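Local coordinates for protein DR hemagglutinin structural subunit (Escherichia coli, PDB 1UT1) that forms the structural subunit of the Dr fimbrial adhesin, which binds the Dr blood group antigen and mediates adherence of uropathogenic bacteria to the upper urinary tract, at residues 81-92 / 129-139; 9-17 / 140-148. The protein carries 3 engineered substitutions. All coordinates share one frame; numbering follows the deposited sequence.

Contact 1: 81-92 / 129-139. With EDO (1,2-ethanediol), chain I.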
loop_
_atom_site.group_PDB
_atom_site.type_symbol
_atom_site.label_atom_id
_atom_site.label_comp_id
_atom_site.label_asym_id
_atom_site.label_seq_id
_atom_site.Cartn_x
_atom_site.Cartn_y
_atom_site.Cartn_z
ATOM N N LEU A 81 16.331 -6.273 -8.329
ATOM C CA LEU A 81 15.052 -6.364 -7.639
ATOM C C LEU A 81 15.257 -7.499 -6.639
ATOM O O LEU A 81 16.044 -8.410 -6.883
ATOM C CB LEU A 81 13.916 -6.751 -8.585
ATOM C CG LEU A 81 13.262 -5.581 -9.324
ATOM C CD1 LEU A 81 14.212 -5.105 -10.373
ATOM C CD2 LEU A 81 11.937 -6.057 -9.969
ATOM N N ILE A 82 14.552 -7.427 -5.521
ATOM C CA ILE A 82 14.689 -8.429 -4.472
ATOM C C ILE A 82 13.323 -9.041 -4.166
ATOM O O ILE A 82 12.309 -8.358 -4.223
ATOM C CB ILE A 82 15.320 -7.807 -3.183
ATOM C CG1 ILE A 82 15.808 -8.924 -2.222
ATOM C CG2 ILE A 82 14.346 -6.849 -2.492
ATOM C CD1 ILE A 82 17.072 -9.686 -2.722
ATOM N N SER A 83 13.294 -10.346 -3.890
ATOM C CA SER A 83 12.025 -11.016 -3.543
ATOM C C SER A 83 11.483 -10.512 -2.183
ATOM O O SER A 83 12.218 -9.935 -1.371
ATOM C CB SER A 83 12.216 -12.540 -3.500
ATOM O OG SER A 83 13.214 -12.893 -2.555
ATOM N N ASP A 84 10.202 -10.762 -1.937
ATOM C CA ASP A 84 9.556 -10.348 -0.689
ATOM C C ASP A 84 10.315 -10.885 0.560
ATOM O O ASP A 84 10.414 -10.195 1.573
ATOM C CB ASP A 84 8.121 -10.861 -0.665
ATOM C CG ASP A 84 7.165 -9.944 -1.386
ATOM O OD1 ASP A 84 7.620 -8.946 -1.977
ATOM O OD2 ASP A 84 5.987 -10.329 -1.512
ATOM N N ASN A 85 10.866 -12.091 0.460
ATOM C CA ASN A 85 11.600 -12.684 1.602
ATOM C C ASN A 85 13.080 -12.274 1.721
ATOM O O ASN A 85 13.771 -12.688 2.658
ATOM C CB ASN A 85 11.406 -14.202 1.661
ATOM C CG ASN A 85 12.242 -14.974 0.612
ATOM O OD1 ASN A 85 12.246 -16.196 0.623
ATOM N ND2 ASN A 85 12.945 -14.272 -0.268
ATOM N N ASN A 86 13.506 -11.332 0.863
ATOM C CA ASN A 86 14.857 -10.789 0.856
ATOM C C ASN A 86 15.914 -11.731 0.354
ATOM O O ASN A 86 17.094 -11.414 0.357
ATOM C CB ASN A 86 15.257 -10.222 2.242
ATOM C CG ASN A 86 16.319 -9.141 2.146
ATOM O OD1 ASN A 86 17.319 -9.148 2.872
ATOM N ND2 ASN A 86 16.156 -8.263 1.183
ATOM N N ARG A 87 15.507 -12.889 -0.131
ATOM C CA ARG A 87 16.499 -13.860 -0.564
ATOM C C ARG A 87 16.948 -13.827 -2.010
ATOM O O ARG A 87 18.127 -14.038 -2.302
ATOM C CB ARG A 87 16.078 -15.286 -0.204
ATOM C CG ARG A 87 17.196 -16.283 -0.487
ATOM C CD ARG A 87 16.988 -17.602 0.213
ATOM N NE ARG A 87 16.696 -17.491 1.648
ATOM C CZ ARG A 87 16.146 -18.486 2.339
ATOM N NH1 ARG A 87 15.877 -19.616 1.717
ATOM N NH2 ARG A 87 15.857 -18.358 3.631
ATOM N N ASP A 88 15.987 -13.732 -2.919
ATOM C CA ASP A 88 16.258 -13.952 -4.324
ATOM C C ASP A 88 16.400 -12.656 -5.094
ATOM O O ASP A 88 15.599 -11.718 -4.922
ATOM C CB ASP A 88 15.177 -14.845 -4.937
ATOM C CG ASP A 88 15.061 -16.178 -4.216
ATOM O OD1 ASP A 88 16.065 -16.916 -4.193
ATOM O OD2 ASP A 88 14.019 -16.424 -3.562
ATOM N N LYS A 89 17.485 -12.593 -5.867
ATOM C CA LYS A 89 17.824 -11.410 -6.641
ATOM C C LYS A 89 17.499 -11.542 -8.139
ATOM O O LYS A 89 17.728 -12.595 -8.767
ATOM C CB LYS A 89 19.318 -11.106 -6.492
ATOM C CG LYS A 89 19.771 -10.893 -5.060
ATOM C CD LYS A 89 21.311 -10.832 -5.039
ATOM C CE LYS A 89 21.834 -10.644 -3.618
ATOM N NZ LYS A 89 23.323 -10.651 -3.620
ATOM N N LEU A 90 17.060 -10.430 -8.725
ATOM C CA LEU A 90 16.901 -10.346 -10.183
ATOM C C LEU A 90 17.754 -9.157 -10.606
ATOM O O LEU A 90 17.397 -8.004 -10.329
ATOM C CB LEU A 90 15.440 -10.107 -10.540
ATOM C CG LEU A 90 15.074 -9.933 -12.015
ATOM C CD1 LEU A 90 15.498 -11.202 -12.817
ATOM C CD2 LEU A 90 13.524 -9.730 -12.112
ATOM N N TYR A 91 18.948 -9.440 -11.143
ATOM C CA TYR A 91 19.899 -8.384 -11.469
ATOM C C TYR A 91 19.386 -7.556 -12.619
ATOM O O TYR A 91 18.923 -8.090 -13.640
ATOM C CB TYR A 91 21.238 -8.984 -11.834
ATOM C CG TYR A 91 21.905 -9.602 -10.627
ATOM C CD1 TYR A 91 21.815 -10.962 -10.383
ATOM C CD2 TYR A 91 22.604 -8.808 -9.730
ATOM C CE1 TYR A 91 22.438 -11.537 -9.269
ATOM C CE2 TYR A 91 23.193 -9.365 -8.600
ATOM C CZ TYR A 91 23.089 -10.728 -8.374
ATOM O OH TYR A 91 23.759 -11.289 -7.290
ATOM N N VAL A 92 19.594 -6.253 -12.509
ATOM C CA VAL A 92 19.151 -5.350 -13.557
ATOM C C VAL A 92 20.207 -4.313 -13.926
ATOM O O VAL A 92 21.043 -3.928 -13.092
ATOM C CB VAL A 92 17.840 -4.586 -13.138
ATOM C CG1 VAL A 92 16.656 -5.568 -12.997
ATOM C CG2 VAL A 92 18.036 -3.757 -11.813
ATOM N N GLN A 129 17.951 -14.469 -17.020
ATOM C CA GLN A 129 17.708 -15.013 -15.676
ATOM C C GLN A 129 16.424 -15.831 -15.660
ATOM O O GLN A 129 15.535 -15.640 -14.814
ATOM C CB GLN A 129 17.723 -13.889 -14.624
ATOM C CG GLN A 129 19.136 -13.360 -14.360
ATOM C CD GLN A 129 19.148 -12.032 -13.607
ATOM O OE1 GLN A 129 19.035 -12.004 -12.392
ATOM N NE2 GLN A 129 19.307 -10.929 -14.335
ATOM N N THR A 130 16.325 -16.730 -16.647
ATOM C CA THR A 130 15.138 -17.542 -16.849
ATOM C C THR A 130 14.883 -18.633 -15.794
ATOM O O THR A 130 13.882 -19.345 -15.873
ATOM C CB THR A 130 15.099 -18.164 -18.267
ATOM O OG1 THR A 130 16.240 -18.991 -18.456
ATOM C CG2 THR A 130 15.057 -17.089 -19.343
ATOM N N ASN A 131 15.771 -18.755 -14.815
ATOM C CA ASN A 131 15.569 -19.693 -13.681
ATOM C C ASN A 131 15.196 -18.971 -12.384
ATOM O O ASN A 131 15.236 -19.560 -11.300
ATOM C CB ASN A 131 16.826 -20.536 -13.426
ATOM C CG ASN A 131 17.053 -21.582 -14.517
ATOM O OD1 ASN A 131 16.102 -22.157 -15.049
ATOM N ND2 ASN A 131 18.311 -21.781 -14.895
ATOM N N THR A 132 14.865 -17.686 -12.485
ATOM C CA THR A 132 14.470 -16.919 -11.307
ATOM C C THR A 132 13.279 -17.597 -10.641
ATOM O O THR A 132 12.310 -17.923 -11.307
ATOM C CB THR A 132 14.059 -15.480 -11.725
ATOM O OG1 THR A 132 15.206 -14.829 -12.288
ATOM C CG2 THR A 132 13.545 -14.679 -10.517
ATOM N N PRO A 133 13.337 -17.806 -9.327
ATOM C CA PRO A 133 12.198 -18.448 -8.643
ATOM C C PRO A 133 10.942 -17.562 -8.733
ATOM O O PRO A 133 11.012 -16.335 -8.559
ATOM C CB PRO A 133 12.652 -18.536 -7.183
ATOM C CG PRO A 133 14.113 -18.348 -7.183
ATOM C CD PRO A 133 14.437 -17.504 -8.402
ATOM N N PRO A 134 9.777 -18.185 -8.902
ATOM C CA PRO A 134 8.530 -17.417 -8.873
ATOM C C PRO A 134 8.379 -16.680 -7.524
ATOM O O PRO A 134 8.765 -17.189 -6.462
ATOM C CB PRO A 134 7.446 -18.498 -9.023
ATOM C CG PRO A 134 8.154 -19.586 -9.857
ATOM C CD PRO A 134 9.562 -19.585 -9.331
ATOM N N GLY A 135 7.887 -15.448 -7.590
ATOM C CA GLY A 135 7.689 -14.637 -6.400
ATOM C C GLY A 135 7.452 -13.181 -6.800
ATOM O O GLY A 135 7.296 -12.873 -7.983
ATOM N N ASN A 136 7.379 -12.314 -5.790
ATOM C CA ASN A 136 7.189 -10.866 -5.981
ATOM C C ASN A 136 8.501 -10.183 -5.729
ATOM O O ASN A 136 9.147 -10.394 -4.697
ATOM C CB ASN A 136 6.124 -10.325 -5.006
ATOM C CG ASN A 136 4.829 -11.076 -5.110
ATOM O OD1 ASN A 136 4.249 -11.174 -6.194
ATOM N ND2 ASN A 136 4.464 -11.770 -4.037
ATOM N N TYR A 137 8.917 -9.386 -6.692
ATOM C CA TYR A 137 10.219 -8.745 -6.668
ATOM C C TYR A 137 10.023 -7.260 -6.720
ATOM O O TYR A 137 9.120 -6.781 -7.374
ATOM C CB TYR A 137 11.015 -9.198 -7.902
ATOM C CG TYR A 137 11.466 -10.636 -7.800
ATOM C CD1 TYR A 137 12.763 -10.953 -7.369
ATOM C CD2 TYR A 137 10.600 -11.680 -8.134
ATOM C CE1 TYR A 137 13.167 -12.288 -7.219
ATOM C CE2 TYR A 137 11.009 -13.023 -8.047
ATOM C CZ TYR A 137 12.268 -13.315 -7.511
ATOM O OH TYR A 137 12.674 -14.632 -7.406
ATOM N N THR A 138 10.916 -6.533 -6.057
ATOM C CA THR A 138 10.765 -5.082 -5.933
ATOM C C THR A 138 12.125 -4.379 -6.026
ATOM O O THR A 138 13.136 -4.882 -5.483
ATOM C CB THR A 138 10.101 -4.738 -4.503
ATOM O OG1 THR A 138 8.897 -5.510 -4.313
ATOM C CG2 THR A 138 9.746 -3.272 -4.407
ATOM N N LEU A 139 12.127 -3.186 -6.643
ATOM C CA LEU A 139 13.296 -2.316 -6.674
ATOM C C LEU A 139 12.795 -0.931 -6.271
ATOM O O LEU A 139 11.862 -0.397 -6.877
ATOM C CB LEU A 139 13.937 -2.230 -8.058
ATOM C CG LEU A 139 14.940 -1.071 -8.230
ATOM C CD1 LEU A 139 16.163 -1.274 -7.344
ATOM C CD2 LEU A 139 15.375 -0.980 -9.698
HETATM C C1 EDO I . 10.836 -16.157 -4.136
HETATM O O1 EDO I . 11.610 -15.648 -3.042
HETATM C C2 EDO I . 10.833 -17.702 -4.065
HETATM O O2 EDO I . 10.649 -18.130 -2.698
HETATM O O HOH W 1 9.855 -7.671 -2.999
HETATM O O HOH W 2 19.735 -14.040 -10.706
#
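Strand 81-83 runs antiparallel to strand 135-139 at 144°, and I82 and T138 form a hydrogen-bonded pair through reciprocal N-H to O bonds, followed by the non-hydrogen-bonded pair S83 and Y137. With CG anti to its carbonyl carbon (chi1 -72°), the Y137 ring lies against S83, whose CB sits over one face, a CH-pi contact 4.2 Å from the centroid, while D88 O lies at the ring edge. Y137 OH donates to P133 O at 2.6 Å, in the carbonyl plane and on a lone pair, tying the ring to the loop before its own strand. Beside it L81 CG packs on L139 CB at 3.6 Å. Farther along, Q129 OE1 accepts from Y91 N at 2.9 Å and Q129 NE2 donates to Y91 O at 2.9 Å, both in the carbonyl planes. These two bonds, with a further one from NE2 to G127 O, fix the rotation of the amide; OE1 also accepts from a water that donates to K89 O as well. At the hairpin end N136 ND2 reaches D84 OD2 from above the carboxylate plane, while N136 OD1 bonds T23. The arrangement is a beta hairpin, 78-83 with 89-96, whose strand 78-83 pairs side by side with the C-terminal strand 135-147 of an immunoglobulin-like fimbrial fold.

Contact 2: 9-17 / 140-148. Engineered in segment 9-17: G9 (natural residue Ala), S10 (natural residue Gly). With EDO (1,2-ethanediol), chain N.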
loop_
_atom_site.group_PDB
_atom_site.type_symbol
_atom_site.label_atom_id
_atom_site.label_comp_id
_atom_site.label_asym_id
_atom_site.label_seq_id
_atom_site.Cartn_x
_atom_site.Cartn_y
_atom_site.Cartn_z
ATOM N N GLY A 9 32.015 10.390 -1.980
ATOM C CA GLY A 9 30.819 11.211 -2.217
ATOM C C GLY A 9 29.669 10.798 -1.301
ATOM O O GLY A 9 29.680 9.716 -0.718
ATOM N N SER A 10 28.655 11.644 -1.195
ATOM C CA SER A 10 27.528 11.304 -0.348
ATOM C C SER A 10 26.205 11.645 -1.003
ATOM O O SER A 10 26.117 12.612 -1.746
ATOM C CB SER A 10 27.639 12.006 0.990
ATOM O OG SER A 10 27.112 13.311 0.905
ATOM N N PHE A 11 25.170 10.885 -0.639
ATOM C CA PHE A 11 23.826 11.098 -1.151
ATOM C C PHE A 11 22.957 11.814 -0.120
ATOM O O PHE A 11 22.906 11.423 1.052
ATOM C CB PHE A 11 23.182 9.750 -1.510
ATOM C CG PHE A 11 21.734 9.853 -1.906
ATOM C CD1 PHE A 11 20.724 9.448 -1.033
ATOM C CD2 PHE A 11 21.385 10.248 -3.196
ATOM C CE1 PHE A 11 19.356 9.502 -1.426
ATOM C CE2 PHE A 11 20.043 10.300 -3.594
ATOM C CZ PHE A 11 19.034 9.942 -2.701
ATOM N N THR A 12 22.280 12.865 -0.570
ATOM C CA THR A 12 21.319 13.590 0.253
ATOM C C THR A 12 19.899 13.259 -0.234
ATOM O O THR A 12 19.519 13.653 -1.323
ATOM C CB THR A 12 21.509 15.115 0.111
ATOM O OG1 THR A 12 22.819 15.487 0.536
ATOM C CG2 THR A 12 20.498 15.836 0.964
ATOM N N PRO A 13 19.118 12.569 0.590
ATOM C CA PRO A 13 17.752 12.237 0.200
ATOM C C PRO A 13 16.949 13.522 0.084
ATOM O O PRO A 13 16.930 14.354 1.015
ATOM C CB PRO A 13 17.235 11.391 1.383
ATOM C CG PRO A 13 18.498 10.804 2.006
ATOM C CD PRO A 13 19.517 11.897 1.850
ATOM N N SER A 14 16.310 13.721 -1.062
ATOM C CA SER A 14 15.522 14.945 -1.293
ATOM C C SER A 14 14.646 14.767 -2.532
ATOM O O SER A 14 15.038 15.114 -3.641
ATOM C CB SER A 14 16.432 16.186 -1.461
ATOM O OG SER A 14 15.619 17.347 -1.565
ATOM N N GLY A 15 13.490 14.167 -2.329
ATOM C CA GLY A 15 12.623 13.827 -3.446
ATOM C C GLY A 15 11.660 12.727 -3.034
ATOM O O GLY A 15 11.593 12.319 -1.864
ATOM N N THR A 16 11.016 12.143 -4.019
ATOM C CA THR A 16 10.119 11.060 -3.754
ATOM C C THR A 16 10.710 9.671 -4.129
ATOM O O THR A 16 11.830 9.557 -4.617
ATOM C CB THR A 16 8.790 11.302 -4.394
ATOM O OG1 THR A 16 8.965 11.469 -5.809
ATOM C CG2 THR A 16 8.192 12.603 -3.806
ATOM N N THR A 17 9.931 8.640 -3.886
ATOM C CA THR A 17 10.381 7.277 -4.074
ATOM C C THR A 17 9.546 6.549 -5.115
ATOM O O THR A 17 8.295 6.593 -5.084
ATOM C CB THR A 17 10.281 6.528 -2.730
ATOM O OG1 THR A 17 11.149 7.164 -1.782
ATOM C CG2 THR A 17 10.667 5.032 -2.870
ATOM N N THR A 140 13.357 -0.384 -5.200
ATOM C CA THR A 140 12.892 0.905 -4.692
ATOM C C THR A 140 13.990 1.968 -4.868
ATOM O O THR A 140 15.154 1.732 -4.501
ATOM C CB THR A 140 12.522 0.760 -3.207
ATOM O OG1 THR A 140 11.459 -0.203 -3.076
ATOM C CG2 THR A 140 12.060 2.085 -2.647
ATOM N N LEU A 141 13.638 3.094 -5.492
ATOM C CA LEU A 141 14.604 4.177 -5.797
ATOM C C LEU A 141 14.086 5.499 -5.236
ATOM O O LEU A 141 12.924 5.870 -5.446
ATOM C CB LEU A 141 14.786 4.337 -7.304
ATOM C CG LEU A 141 15.395 3.106 -8.038
ATOM C CD1 LEU A 141 15.215 3.240 -9.574
ATOM C CD2 LEU A 141 16.848 2.975 -7.698
ATOM N N THR A 142 14.951 6.199 -4.528
ATOM C CA THR A 142 14.579 7.457 -3.888
ATOM C C THR A 142 15.399 8.579 -4.493
ATOM O O THR A 142 16.617 8.477 -4.607
ATOM C CB THR A 142 14.870 7.406 -2.360
ATOM O OG1 THR A 142 14.065 6.381 -1.765
ATOM C CG2 THR A 142 14.530 8.797 -1.697
ATOM N N GLY A 143 14.735 9.681 -4.810
ATOM C CA GLY A 143 15.396 10.825 -5.425
ATOM C C GLY A 143 16.149 11.653 -4.425
ATOM O O GLY A 143 15.792 11.723 -3.235
ATOM N N GLY A 144 17.188 12.304 -4.908
ATOM C CA GLY A 144 18.023 13.137 -4.056
ATOM C C GLY A 144 19.170 13.665 -4.894
ATOM O O GLY A 144 19.050 13.779 -6.109
ATOM N N TYR A 145 20.242 14.104 -4.237
ATOM C CA TYR A 145 21.392 14.631 -4.985
ATOM C C TYR A 145 22.683 14.160 -4.391
ATOM O O TYR A 145 22.733 13.726 -3.227
ATOM C CB TYR A 145 21.355 16.155 -5.143
ATOM C CG TYR A 145 21.301 16.904 -3.845
ATOM C CD1 TYR A 145 20.079 17.299 -3.290
ATOM C CD2 TYR A 145 22.477 17.248 -3.177
ATOM C CE1 TYR A 145 20.044 18.001 -2.065
ATOM C CE2 TYR A 145 22.449 17.941 -1.959
ATOM C CZ TYR A 145 21.243 18.350 -1.441
ATOM O OH TYR A 145 21.239 19.088 -0.262
ATOM N N TRP A 146 23.702 14.102 -5.227
ATOM C CA TRP A 146 24.961 13.515 -4.809
ATOM C C TRP A 146 26.055 14.575 -4.844
ATOM O O TRP A 146 26.010 15.514 -5.656
ATOM C CB TRP A 146 25.293 12.341 -5.754
ATOM C CG TRP A 146 26.514 11.532 -5.400
ATOM C CD1 TRP A 146 26.559 10.375 -4.651
ATOM C CD2 TRP A 146 27.845 11.773 -5.851
ATOM N NE1 TRP A 146 27.841 9.866 -4.652
ATOM C CE2 TRP A 146 28.653 10.714 -5.367
ATOM C CE3 TRP A 146 28.432 12.769 -6.643
ATOM C CZ2 TRP A 146 30.006 10.614 -5.669
ATOM C CZ3 TRP A 146 29.767 12.661 -6.957
ATOM C CH2 TRP A 146 30.551 11.602 -6.454
ATOM N N ALA A 147 27.048 14.407 -3.972
ATOM C CA ALA A 147 28.235 15.261 -3.995
ATOM C C ALA A 147 29.460 14.511 -3.474
ATOM O O ALA A 147 29.338 13.572 -2.672
ATOM C CB ALA A 147 27.999 16.515 -3.184
ATOM N N LYS A 148 30.648 14.901 -3.956
ATOM C CA LYS A 148 31.912 14.363 -3.420
ATOM C C LYS A 148 32.233 15.162 -2.152
ATOM O O LYS A 148 32.462 16.387 -2.301
ATOM C CB LYS A 148 33.058 14.560 -4.434
ATOM C CG LYS A 148 32.688 14.166 -5.837
ATOM C CD LYS A 148 33.604 13.071 -6.359
ATOM C CE LYS A 148 35.020 13.464 -6.111
ATOM N NZ LYS A 148 35.053 14.916 -6.305
HETATM C C1 EDO N . 13.527 11.592 0.664
HETATM O O1 EDO N . 12.181 11.270 0.338
HETATM C C2 EDO N . 13.537 12.927 1.419
HETATM O O2 EDO N . 12.978 13.977 0.602
HETATM O O HOH W 3 23.491 17.937 1.849
#
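With CG anti to the backbone N (chi1 174°), the F11 ring swings across to strand 140-147, where CE2 lies 3.5 Å from G144 CA and CZ 3.4 Å from T142 O; Y145 has instead chi1 58°, which holds CG between its backbone N and carbonyl carbon and brings the ring alongside T12. There T12 CB sits over one face of the phenol, 3.7 Å from the centroid and offset toward the rim, a CH-pi contact, and T12 CG2 touches CZ of the same ring. A water joins T12 OG1 to Y145 OH. Between the F11 and W146 face and the T12 and Y145 face, the backbones pair antiparallel: T12 N meets Y145 O at 2.8 Å with a straight 180° N-H to O angle, and Y145 N returns a bond to T12 O. The W146 indole takes the backbone N of the engineered S10 over one face and stacks with Y110.

After P13 the register slips by two residues at a beta bulge. S14 N donates to G143 O and G143 N to T16 O, bracketing the corner at G15. G15 N donates to, and G15 O accepts from, a 1,2-ethanediol probably left from the crystallisation liquor, which also bonds V24 O of the third subunit. Beyond the corner, T17 CG2 presses on T140 CG2 at 3.3 Å, tighter than usual methyl contact. S14 OG bonds C28 O and E26 N of the third subunit, and T16 OG1 bonds V32 N of that subunit. Antiparallel pairing across a bulge lays the N-terminal strand, within the predicted receptor-binding region, beside the C-terminal one in this immunoglobulin-like domain, while S14 and T16 carry backbone bonds on to the third subunit.

From the N terminus, segment 9-17 is the first to be laid down, yet its partner 140-148 is the last, so contact 2 closes a loop spanning nearly the whole chain. Contact 1 lies within that loop: 81-92 is followed by 36 residues, 20 of them in strands, before the chain returns at 129-139. The two contacts share strand 135-147, since 129-139 runs directly into 140-148, but their centres are 24 Å apart, on opposite sides of the centre of the chain. Strand 135-147 is the common spine: 78-83 pairs with its first part, 16-25 also runs beside that part and on to the corner at G15, and 10-14 pairs with the remainder.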